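Catechol 1,2-dioxygenase (Burkholderia ambifaria, PDB 5VXT) probably catalyses the intradiol cleavage of catechol to cis,cis-muconate with dioxygen, using a bound iron(III) ion. Local coordinates at residues 136-140 with 187-193; 166-170 with 203-207. All blocks are in the same frame, centred on the assembly; numbering follows the deposited sequence.

Interaction 1: 136-140 with 187-193; sequences KIDLD and QSDFNLR
Asp-140 and Ser-188 are joined by a two-point grip on one carboxylate. Ser-188 OG donates to Asp-140 OD1 at 2.7 Å. Ser-188 N donates to Asp-140 OD2 at 2.8 Å; the N-H...O angle of 172° makes it almost straight. Each carboxylate oxygen uses its syn lone pair, which fixes the rotation of the group. Asn-191 OD1 takes two backbone donors: Leu-139 N at 2.7 Å, nearly in line with the amide C=O, and Asp-140 N at 3.1 Å, from above the amide plane. With CG anti to the backbone N (chi1 -175°), the amide of Asn-191 is brought to the 136-140 loop. Its ND2 donates to Gln-187 OE1 at 3.0 Å, and a water links the same nitrogen to Asp-140 O. Gln-187 is held by Asp-182. Leu-192 N bonds Ile-137 O at 2.7 Å. Ile-137 lays CD1 along the backbone of Leu-192 and CB and CG2 against Arg-193 O. Leu-192 CD2 lies against Asp-138 CB, and Leu-139 CD1 rests on Asp-189 O. The 187-193 loop forms two overlapping type II turns, Ser-188 to Asn-191 and Phe-190 to Arg-193. They lead into strand 193-197 of the intradiol dioxygenase beta sandwich.

Interaction 2: 166-170 with 203-207; sequences LVECW and KYEFR
Glu-205 OE2 is gripped by two nitrogens of Arg-207 on one face of strand 203-209, while Phe-206 between them turns the other way, toward Val-167 and Cys-169. Arg-207 NE lies 3.0 Å from Glu-205 OE2. Its NH2 reaches the same oxygen, and both nitrogens come from the same side of the carboxylate plane. This salt bridge stands on the partly exposed side of the strand. The buried side packs sheet against sheet in a beta sandwich: strand 166-170 belongs to one mixed sheet and strand 203-209 to the other. The two short segments run almost the same way, 20° apart, with axes 8.8 Å from each other at their closest.

Phe-206 projects into the interior between the sheets. Cys-169 CB sits over the centre of its ring, 3.6 Å from the centroid, as a CH-pi contact. Cys-169 SG lies 4.3 Å from the centroid, a sulfur-aromatic contact. A chi1 of 168° turns SG away from the Cys-169 backbone N and over the same ring face as CB. Tyr-204 is the next inward residue of its strand. Val-167 CG2 touches Tyr-204 CB at 4.1 Å, and Val-167 CG1 lies over one face of the tyrosine ring. The hydroxyl of Tyr-204 bonds to Phe-300 O, so its polar end is satisfied in the sheet of strand 203-209 itself. On the other side of strand 166-170, Trp-170 stacks on His-240, an iron ligand. The ring of Phe-206 also meets Val-167 at its rim. Val-167 CG1 packs against CE2 of Phe-206 at 3.5 Å. At the edge, in the plane of the ring, Val-167 O lies 3.4 Å from Phe-206 CZ.

In the fold
Both interactions belong to the same beta sandwich but lie at different depths. Interaction 2 is buried between the two sheets and is made of apolar, aromatic and sulfur contacts. Interaction 1 is partly buried, at the end of the sandwich, and relies on hydrogen bonds between two loops. The elements are continuous: strand 134-136 runs into 136-140, and 187-193 runs into strand 193-197, which pairs with 166-170. Ile-137 joins the two places. Ile-137 N lies 2.9 Å from Arg-207 O, a probable hydrogen bond, and the Ile-137 side chain touches Phe-206 and Cys-169. Arg-193 packs on Trp-170, and its side chain lies about 8 Å from the bound iron and catechol.

Interaction 1: 136-140 with 187-193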
loop_
_atom_site.group_PDB
_atom_site.type_symbol
_atom_site.label_atom_id
_atom_site.label_comp_id
_atom_site.label_asym_id
_atom_site.label_seq_id
_atom_site.Cartn_x
_atom_site.Cartn_y
_atom_site.Cartn_z
ATOM N N LYS B 136 3.980 -15.104 -35.688
ATOM C CA LYS B 136 2.905 -14.160 -35.967
ATOM C C LYS B 136 2.022 -14.109 -34.728
ATOM O O LYS B 136 1.393 -15.108 -34.366
ATOM C CB LYS B 136 2.102 -14.573 -37.195
ATOM C CG LYS B 136 1.050 -13.553 -37.585
ATOM C CD LYS B 136 0.301 -13.973 -38.832
ATOM C CE LYS B 136 -0.626 -12.866 -39.301
ATOM N NZ LYS B 136 -1.595 -12.472 -38.246
ATOM N N ILE B 137 1.981 -12.954 -34.071
ATOM C CA ILE B 137 1.446 -12.881 -32.721
ATOM C C ILE B 137 0.142 -12.105 -32.634
ATOM O O ILE B 137 -0.460 -12.063 -31.550
ATOM C CB ILE B 137 2.486 -12.304 -31.741
ATOM C CG1 ILE B 137 2.749 -10.833 -32.031
ATOM C CG2 ILE B 137 3.787 -13.089 -31.836
ATOM C CD1 ILE B 137 3.778 -10.211 -31.100
ATOM N N ASP B 138 -0.338 -11.515 -33.726
ATOM C CA ASP B 138 -1.642 -10.854 -33.693
ATOM C C ASP B 138 -2.712 -11.895 -34.019
ATOM O O ASP B 138 -2.946 -12.234 -35.182
ATOM C CB ASP B 138 -1.685 -9.641 -34.621
ATOM C CG ASP B 138 -1.562 -9.996 -36.085
ATOM O OD1 ASP B 138 -0.533 -10.583 -36.482
ATOM O OD2 ASP B 138 -2.510 -9.678 -36.832
ATOM N N LEU B 139 -3.360 -12.416 -32.976
ATOM C CA LEU B 139 -4.383 -13.441 -33.130
ATOM C C LEU B 139 -5.763 -12.867 -33.404
ATOM O O LEU B 139 -6.592 -13.543 -34.023
ATOM C CB LEU B 139 -4.450 -14.314 -31.871
ATOM C CG LEU B 139 -3.152 -15.002 -31.447
ATOM C CD1 LEU B 139 -3.343 -15.745 -30.129
ATOM C CD2 LEU B 139 -2.673 -15.943 -32.540
ATOM N N ASP B 140 -6.026 -11.640 -32.959
ATOM C CA ASP B 140 -7.353 -11.046 -33.008
ATOM C C ASP B 140 -7.383 -9.888 -33.993
ATOM O O ASP B 140 -6.415 -9.131 -34.107
ATOM C CB ASP B 140 -7.783 -10.554 -31.621
ATOM C CG ASP B 140 -7.808 -11.665 -30.591
ATOM O OD1 ASP B 140 -7.890 -12.839 -31.005
ATOM O OD2 ASP B 140 -7.744 -11.369 -29.375
ATOM N N GLN B 187 -9.505 -10.616 -24.881
ATOM C CA GLN B 187 -8.739 -10.999 -26.056
ATOM C C GLN B 187 -8.338 -12.467 -25.947
ATOM O O GLN B 187 -8.449 -13.096 -24.892
ATOM C CB GLN B 187 -7.492 -10.125 -26.208
ATOM C CG GLN B 187 -7.705 -8.634 -25.974
ATOM C CD GLN B 187 -6.457 -7.811 -26.280
ATOM O OE1 GLN B 187 -5.452 -8.331 -26.766
ATOM N NE2 GLN B 187 -6.521 -6.518 -25.995
ATOM N N SER B 188 -7.878 -13.022 -27.059
ATOM C CA SER B 188 -7.368 -14.382 -27.024
ATOM C C SER B 188 -6.139 -14.456 -26.126
ATOM O O SER B 188 -5.389 -13.486 -25.984
ATOM C CB SER B 188 -7.022 -14.855 -28.435
ATOM O OG SER B 188 -8.167 -14.828 -29.267
ATOM N N ASP B 189 -5.950 -15.611 -25.493
ATOM C CA ASP B 189 -4.726 -15.853 -24.742
ATOM C C ASP B 189 -3.518 -15.626 -25.644
ATOM O O ASP B 189 -3.432 -16.200 -26.732
ATOM C CB ASP B 189 -4.712 -17.281 -24.180
ATOM C CG ASP B 189 -5.774 -17.511 -23.111
ATOM O OD1 ASP B 189 -6.054 -16.580 -22.327
ATOM O OD2 ASP B 189 -6.327 -18.633 -23.052
ATOM N N PHE B 190 -2.611 -14.756 -25.195
ATOM C CA PHE B 190 -1.353 -14.433 -25.867
ATOM C C PHE B 190 -1.538 -13.631 -27.148
ATOM O O PHE B 190 -0.644 -13.621 -28.010
ATOM C CB PHE B 190 -0.528 -15.693 -26.155
ATOM C CG PHE B 190 -0.267 -16.521 -24.938
ATOM C CD1 PHE B 190 -0.967 -17.695 -24.719
ATOM C CD2 PHE B 190 0.654 -16.108 -23.993
ATOM C CE1 PHE B 190 -0.738 -18.452 -23.595
ATOM C CE2 PHE B 190 0.887 -16.861 -22.863
ATOM C CZ PHE B 190 0.188 -18.035 -22.664
ATOM N N ASN B 191 -2.668 -12.946 -27.310
ATOM C CA ASN B 191 -2.769 -12.005 -28.415
ATOM C C ASN B 191 -1.730 -10.911 -28.230
ATOM O O ASN B 191 -1.603 -10.335 -27.142
ATOM C CB ASN B 191 -4.164 -11.392 -28.509
ATOM C CG ASN B 191 -4.316 -10.506 -29.736
ATOM O OD1 ASN B 191 -3.883 -10.867 -30.829
ATOM N ND2 ASN B 191 -4.910 -9.327 -29.556
ATOM N N LEU B 192 -0.972 -10.650 -29.296
ATOM C CA LEU B 192 0.126 -9.686 -29.287
ATOM C C LEU B 192 1.191 -10.050 -28.257
ATOM O O LEU B 192 1.857 -9.173 -27.699
ATOM C CB LEU B 192 -0.387 -8.262 -29.061
ATOM C CG LEU B 192 -1.528 -7.838 -29.981
ATOM C CD1 LEU B 192 -1.935 -6.417 -29.694
ATOM C CD2 LEU B 192 -1.121 -7.985 -31.440
ATOM N N ARG B 193 1.348 -11.347 -27.994
ATOM C CA ARG B 193 2.449 -11.882 -27.205
ATOM C C ARG B 193 2.979 -13.106 -27.932
ATOM O O ARG B 193 2.193 -13.950 -28.364
ATOM C CB ARG B 193 2.015 -12.275 -25.787
ATOM C CG ARG B 193 1.315 -11.179 -25.026
ATOM C CD ARG B 193 0.695 -11.702 -23.738
ATOM N NE ARG B 193 -0.034 -10.657 -23.022
ATOM C CZ ARG B 193 0.528 -9.788 -22.186
ATOM N NH1 ARG B 193 1.833 -9.839 -21.956
ATOM N NH2 ARG B 193 -0.217 -8.868 -21.575
HETATM O O HOH W 1 -4.964 -7.343 -31.881
#

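Interaction 2: 166-170 with 203-207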
loop_
_atom_site.group_PDB
_atom_site.type_symbol
_atom_site.label_atom_id
_atom_site.label_comp_id
_atom_site.label_asym_id
_atom_site.label_seq_id
_atom_site.Cartn_x
_atom_site.Cartn_y
_atom_site.Cartn_z
ATOM N N LEU B 166 15.745 -17.404 -26.327
ATOM C CA LEU B 166 14.301 -17.224 -26.300
ATOM C C LEU B 166 13.995 -15.731 -26.270
ATOM O O LEU B 166 14.309 -15.043 -25.290
ATOM C CB LEU B 166 13.685 -17.931 -25.095
ATOM C CG LEU B 166 12.161 -17.856 -25.027
ATOM C CD1 LEU B 166 11.569 -18.634 -26.193
ATOM C CD2 LEU B 166 11.669 -18.400 -23.701
ATOM N N VAL B 167 13.380 -15.234 -27.335
ATOM C CA VAL B 167 12.930 -13.848 -27.403
ATOM C C VAL B 167 11.431 -13.834 -27.157
ATOM O O VAL B 167 10.663 -14.423 -27.926
ATOM C CB VAL B 167 13.272 -13.208 -28.759
ATOM C CG1 VAL B 167 12.840 -11.739 -28.770
ATOM C CG2 VAL B 167 14.755 -13.344 -29.059
ATOM N N GLU B 168 11.008 -13.172 -26.081
ATOM C CA GLU B 168 9.596 -12.969 -25.813
ATOM C C GLU B 168 9.232 -11.517 -26.075
ATOM O O GLU B 168 10.043 -10.611 -25.867
ATOM C CB GLU B 168 9.245 -13.332 -24.368
ATOM C CG GLU B 168 9.569 -14.762 -24.039
ATOM C CD GLU B 168 9.267 -15.085 -22.610
ATOM O OE1 GLU B 168 8.076 -15.269 -22.294
ATOM O OE2 GLU B 168 10.222 -15.144 -21.812
ATOM N N CYS B 169 7.992 -11.309 -26.499
ATOM C CA CYS B 169 7.529 -10.015 -26.979
ATOM C C CYS B 169 6.095 -9.801 -26.512
ATOM O O CYS B 169 5.274 -10.716 -26.606
ATOM C CB CYS B 169 7.636 -9.974 -28.518
ATOM S SG CYS B 169 6.815 -8.624 -29.331
ATOM N N TRP B 170 5.792 -8.614 -25.983
ATOM C CA TRP B 170 4.397 -8.284 -25.733
ATOM C C TRP B 170 4.185 -6.791 -25.930
ATOM O O TRP B 170 5.076 -5.987 -25.641
ATOM C CB TRP B 170 3.932 -8.734 -24.330
ATOM C CG TRP B 170 4.615 -8.148 -23.101
ATOM C CD1 TRP B 170 4.068 -7.256 -22.218
ATOM C CD2 TRP B 170 5.921 -8.468 -22.583
ATOM N NE1 TRP B 170 4.955 -6.984 -21.202
ATOM C CE2 TRP B 170 6.098 -7.710 -21.401
ATOM C CE3 TRP B 170 6.959 -9.307 -23.008
ATOM C CZ2 TRP B 170 7.275 -7.753 -20.650
ATOM C CZ3 TRP B 170 8.129 -9.351 -22.253
ATOM C CH2 TRP B 170 8.273 -8.580 -21.086
ATOM N N LYS B 203 18.658 -15.289 -35.557
ATOM C CA LYS B 203 17.615 -14.404 -36.062
ATOM C C LYS B 203 16.278 -14.675 -35.385
ATOM O O LYS B 203 15.911 -15.826 -35.141
ATOM C CB LYS B 203 17.463 -14.550 -37.580
ATOM C CG LYS B 203 18.676 -14.082 -38.375
ATOM C CD LYS B 203 18.477 -14.237 -39.893
ATOM C CE LYS B 203 17.904 -12.979 -40.534
ATOM N NZ LYS B 203 17.699 -13.137 -42.003
ATOM N N TYR B 204 15.557 -13.597 -35.084
ATOM C CA TYR B 204 14.208 -13.642 -34.539
ATOM C C TYR B 204 13.319 -12.772 -35.418
ATOM O O TYR B 204 13.786 -11.824 -36.053
ATOM C CB TYR B 204 14.161 -13.141 -33.073
ATOM C CG TYR B 204 14.133 -11.634 -32.990
ATOM C CD1 TYR B 204 15.309 -10.905 -32.987
ATOM C CD2 TYR B 204 12.924 -10.940 -32.943
ATOM C CE1 TYR B 204 15.290 -9.524 -32.943
ATOM C CE2 TYR B 204 12.894 -9.560 -32.904
ATOM C CZ TYR B 204 14.082 -8.856 -32.908
ATOM O OH TYR B 204 14.067 -7.481 -32.863
ATOM N N GLU B 205 12.026 -13.074 -35.443
ATOM C CA GLU B 205 11.113 -12.222 -36.195
ATOM C C GLU B 205 9.717 -12.308 -35.606
ATOM O O GLU B 205 9.223 -13.404 -35.326
ATOM C CB GLU B 205 11.086 -12.613 -37.676
ATOM C CG GLU B 205 10.232 -11.699 -38.524
ATOM C CD GLU B 205 10.439 -11.950 -40.002
ATOM O OE1 GLU B 205 11.433 -12.624 -40.349
ATOM O OE2 GLU B 205 9.610 -11.480 -40.806
ATOM N N PHE B 206 9.089 -11.151 -35.412
ATOM C CA PHE B 206 7.708 -11.064 -34.965
ATOM C C PHE B 206 6.891 -10.354 -36.032
ATOM O O PHE B 206 7.298 -9.306 -36.540
ATOM C CB PHE B 206 7.591 -10.324 -33.622
ATOM C CG PHE B 206 8.258 -11.037 -32.489
ATOM C CD1 PHE B 206 7.627 -12.091 -31.847
ATOM C CD2 PHE B 206 9.519 -10.658 -32.062
ATOM C CE1 PHE B 206 8.243 -12.751 -30.800
ATOM C CE2 PHE B 206 10.140 -11.313 -31.014
ATOM C CZ PHE B 206 9.502 -12.362 -30.384
ATOM N N ARG B 207 5.755 -10.941 -36.383
ATOM C CA ARG B 207 4.805 -10.336 -37.302
ATOM C C ARG B 207 3.542 -10.026 -36.516
ATOM O O ARG B 207 2.940 -10.920 -35.914
ATOM C CB ARG B 207 4.538 -11.259 -38.488
ATOM C CG ARG B 207 5.814 -11.513 -39.262
ATOM C CD ARG B 207 5.645 -12.511 -40.381
ATOM N NE ARG B 207 6.934 -12.825 -40.994
ATOM C CZ ARG B 207 7.113 -13.762 -41.918
ATOM N NH1 ARG B 207 6.083 -14.480 -42.339
ATOM N NH2 ARG B 207 8.321 -13.980 -42.422
#